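Local structure of putative sugar ABC transporter, substrate-binding protein (Clostridium phytofermentans, 4WZZ) at residues A195-D198 with G199-T202; A166-D169 with A170-D173. The protein binds L-rhamnose between its two lobes and probably hands the sugar to a membrane ABC transporter as its extracytoplasmic solute-binding component. All coordinates share one frame; numbering follows the deposited sequence.

Interaction 1 of 2, residues A195-D198 with G199-T202; sequences AWID and GMKT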
# COMPACT_ATOMS: atom_id res chain seq x y z
N ALA A 195 6.17 7.12 3.78
CA ALA A 195 7.24 7.07 2.78
C ALA A 195 6.82 7.76 1.48
O ALA A 195 7.62 8.50 0.88
CB ALA A 195 7.68 5.63 2.53
N TRP A 196 5.59 7.52 1.04
CA TRP A 196 5.09 8.18 -0.16
C TRP A 196 4.99 9.68 0.04
O TRP A 196 5.30 10.45 -0.87
CB TRP A 196 3.74 7.61 -0.57
CG TRP A 196 3.82 6.15 -0.92
CD1 TRP A 196 4.86 5.51 -1.52
CD2 TRP A 196 2.82 5.16 -0.67
NE1 TRP A 196 4.57 4.17 -1.67
CE2 TRP A 196 3.32 3.94 -1.14
CE3 TRP A 196 1.56 5.20 -0.08
CZ2 TRP A 196 2.58 2.74 -1.05
CZ3 TRP A 196 0.84 4.03 -0.00
CH2 TRP A 196 1.35 2.82 -0.48
N ILE A 197 4.52 10.09 1.21
CA ILE A 197 4.37 11.52 1.50
C ILE A 197 5.75 12.18 1.59
O ILE A 197 5.97 13.25 1.04
CB ILE A 197 3.57 11.74 2.78
CG1 ILE A 197 2.13 11.30 2.56
CG2 ILE A 197 3.58 13.24 3.17
CD1 ILE A 197 1.35 11.04 3.86
N ASP A 198 6.70 11.51 2.23
CA ASP A 198 8.06 12.05 2.25
C ASP A 198 8.61 12.13 0.85
O ASP A 198 9.29 13.11 0.49
CB ASP A 198 8.96 11.19 3.12
CG ASP A 198 8.72 11.42 4.61
OD1 ASP A 198 8.10 12.46 4.98
OD2 ASP A 198 9.13 10.56 5.41
N GLY A 199 8.34 11.11 0.05
CA GLY A 199 8.76 11.10 -1.34
C GLY A 199 8.17 12.28 -2.10
O GLY A 199 8.86 12.93 -2.90
N MSE A 200 6.88 12.55 -1.89
CA MSE A 200 6.22 13.64 -2.61
C MSE A 200 6.86 14.95 -2.21
O MSE A 200 7.06 15.83 -3.03
CB MSE A 200 4.71 13.64 -2.31
CG MSE A 200 3.99 12.56 -3.02
SE MSE A 200 2.04 12.82 -2.77
CE MSE A 200 1.79 11.57 -1.31
N LYS A 201 7.17 15.09 -0.93
CA LYS A 201 7.73 16.34 -0.46
C LYS A 201 9.11 16.57 -1.04
O LYS A 201 9.49 17.69 -1.31
CB LYS A 201 7.71 16.41 1.06
CG LYS A 201 6.25 16.55 1.59
CD LYS A 201 6.18 16.75 3.08
CE LYS A 201 6.85 15.61 3.80
NZ LYS A 201 6.56 15.66 5.26
N THR A 202 9.87 15.49 -1.23
CA THR A 202 11.15 15.61 -1.92
C THR A 202 10.97 15.97 -3.40
O THR A 202 11.62 16.88 -3.91
CB THR A 202 11.97 14.32 -1.74
OG1 THR A 202 12.28 14.16 -0.34
CG2 THR A 202 13.29 14.34 -2.53
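D198 and K201, one helical turn apart, form a salt bridge on the outer side of helix 191-203. The contact is long, with D198 OD1 3.6 Å from K201 NZ, and the same oxygen lies equally close to K201 CE, so the CE methylene next to the ammonium shares in the approach. A bend at chi3 (-58°) turns the lysine back toward the aspartate, and on the way its CG passes 3.4 Å from I197 O. That carbonyl also accepts the backbone N-H of K201. I197 is touched on both branches: CG1 by the terminal CE methyl of M200, a selenomethionine, 3.9 Å away, and CG2 by the CE methylene of K201 at 4.1 Å. The methyl of M200 is folded back by a chi3 of -98°, which brings it to 3.8 Å from I197 CA. G199 continues the helix without a side chain, donating its N-H to A195 O at 2.8 Å. The helix links strands 179-185 and 212-219 as the helical limb of a beta-alpha-beta unit: I197 rests on V183 and S185 of the first strand, and W196 meets T160 and I163 of helix 160-174 as well as the bound rhamnose.

Interaction 2 of 2, residues A166-D169 with A170-D173; sequences ALMD and AILD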
# COMPACT_ATOMS: atom_id res chain seq x y z
N ALA A 166 4.69 9.80 -9.66
CA ALA A 166 3.43 9.68 -10.39
C ALA A 166 2.41 10.63 -9.77
O ALA A 166 1.68 11.34 -10.47
CB ALA A 166 2.90 8.24 -10.32
N LEU A 167 2.31 10.62 -8.45
CA LEU A 167 1.35 11.47 -7.79
C LEU A 167 1.63 12.95 -7.96
O LEU A 167 0.72 13.72 -8.22
CB LEU A 167 1.23 11.08 -6.31
CG LEU A 167 0.61 9.68 -6.07
CD1 LEU A 167 0.60 9.33 -4.61
CD2 LEU A 167 -0.79 9.59 -6.66
N MSE A 168 2.89 13.36 -7.85
CA MSE A 168 3.19 14.79 -8.00
C MSE A 168 2.87 15.24 -9.42
O MSE A 168 2.32 16.33 -9.61
CB MSE A 168 4.64 15.12 -7.66
CG MSE A 168 4.95 15.14 -6.17
SE MSE A 168 3.68 16.23 -5.10
CE MSE A 168 3.67 17.86 -6.18
N ASP A 169 3.22 14.43 -10.41
CA ASP A 169 2.92 14.78 -11.80
C ASP A 169 1.42 14.82 -12.02
O ASP A 169 0.93 15.69 -12.75
CB ASP A 169 3.60 13.82 -12.78
CG ASP A 169 5.12 14.04 -12.88
OD1 ASP A 169 5.59 15.16 -12.54
OD2 ASP A 169 5.85 13.11 -13.28
N ALA A 170 0.67 13.92 -11.37
CA ALA A 170 -0.78 13.96 -11.45
C ALA A 170 -1.33 15.24 -10.88
O ALA A 170 -2.18 15.90 -11.49
CB ALA A 170 -1.40 12.76 -10.73
N ILE A 171 -0.85 15.63 -9.70
CA ILE A 171 -1.33 16.88 -9.10
C ILE A 171 -1.03 18.07 -10.01
O ILE A 171 -1.88 18.93 -10.22
CB ILE A 171 -0.73 17.08 -7.70
CG1 ILE A 171 -1.25 16.01 -6.72
CG2 ILE A 171 -1.06 18.46 -7.18
CD1 ILE A 171 -0.24 15.65 -5.64
N LEU A 172 0.18 18.11 -10.56
CA LEU A 172 0.59 19.21 -11.40
C LEU A 172 -0.33 19.32 -12.63
O LEU A 172 -0.70 20.40 -13.05
CB LEU A 172 2.05 19.04 -11.83
CG LEU A 172 2.60 20.18 -12.69
CD1 LEU A 172 2.66 21.48 -11.90
CD2 LEU A 172 3.96 19.82 -13.24
N ASP A 173 -0.65 18.17 -13.21
CA ASP A 173 -1.50 18.10 -14.39
C ASP A 173 -2.92 18.51 -14.05
O ASP A 173 -3.49 19.42 -14.65
CB ASP A 173 -1.48 16.67 -14.93
CG ASP A 173 -2.39 16.48 -16.13
OD1 ASP A 173 -2.55 17.43 -16.94
OD2 ASP A 173 -2.93 15.37 -16.28
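A166 to D169 each accept a backbone hydrogen bond from the residue four positions later, A170 to D173, in an unbroken run of alpha-helix. The bonds are even in length, from 2.9 Å for A170 N to A166 O up to 3.0 Å for D173 N to D169 O, and the I171 N-H points at L167 O with a fairly straight angle of 164°. The side chains follow this backbone closely. The CB of A170 sits 3.4 Å from both A166 O and L167 O. I171 sends its CG1 branch back along the helix, beside its own backbone N, and the terminal CD1 comes to 3.4 Å from L167 O, so one carbonyl takes the isoleucine N-H and is also brushed by its side chain. The same CD1 meets the selenium of M168, a selenomethionine, at 4.0 Å, the two chains passing at a slant. Curled at chi2 and chi3 (-50° and -48°), M168 keeps its selenium beside its own turn, where the I171 CD1, reaching back from the next, meets it. The carboxylates have partners beyond the two segments: D169 OD1 takes a salt bridge from K208 and a hydrogen bond from Y209 OH, its OD2 is hydrogen-bonded to Q165 NE2 of the same helix, and D173 OD2 is hydrogen-bonded to Y293 OH. D169 is thus held at both oxygens, and the nearby lysine probably favours the charged carboxylate. M168, I171 and L172 pack on L212 of strand 212-219, whereas A166, L167 and A170 touch F295 of strand 294-296. The acidic ties are particular to this helix, but a helix packed against a parallel sheet belongs to the alpha/beta lobes of the type I periplasmic-binding-protein fold.

How the interactions relate
Interactions 1 and 2 lie on two neighbouring helices of the same lobe, their centres 13 Å apart, and meet through M200. Its backbone O is 3.8 Å from M168 CG, and its SE packs 4.0 Å from L167 CB, so the selenomethionine of 199-202 bridges two consecutive residues of 166-169. Both helices also reach the parallel sheet, interaction 1 through strand 179-185 and interaction 2 through the adjacent strand 212-219. Their relation to the sugar differs. The side chain of W196 in interaction 1 is about 4 Å from alpha-L-rhamnopyranose and lines its pocket, whereas the side chain of L167 in interaction 2 is about 9 Å from the sugar, and no residue of 166-173 belongs to the pocket.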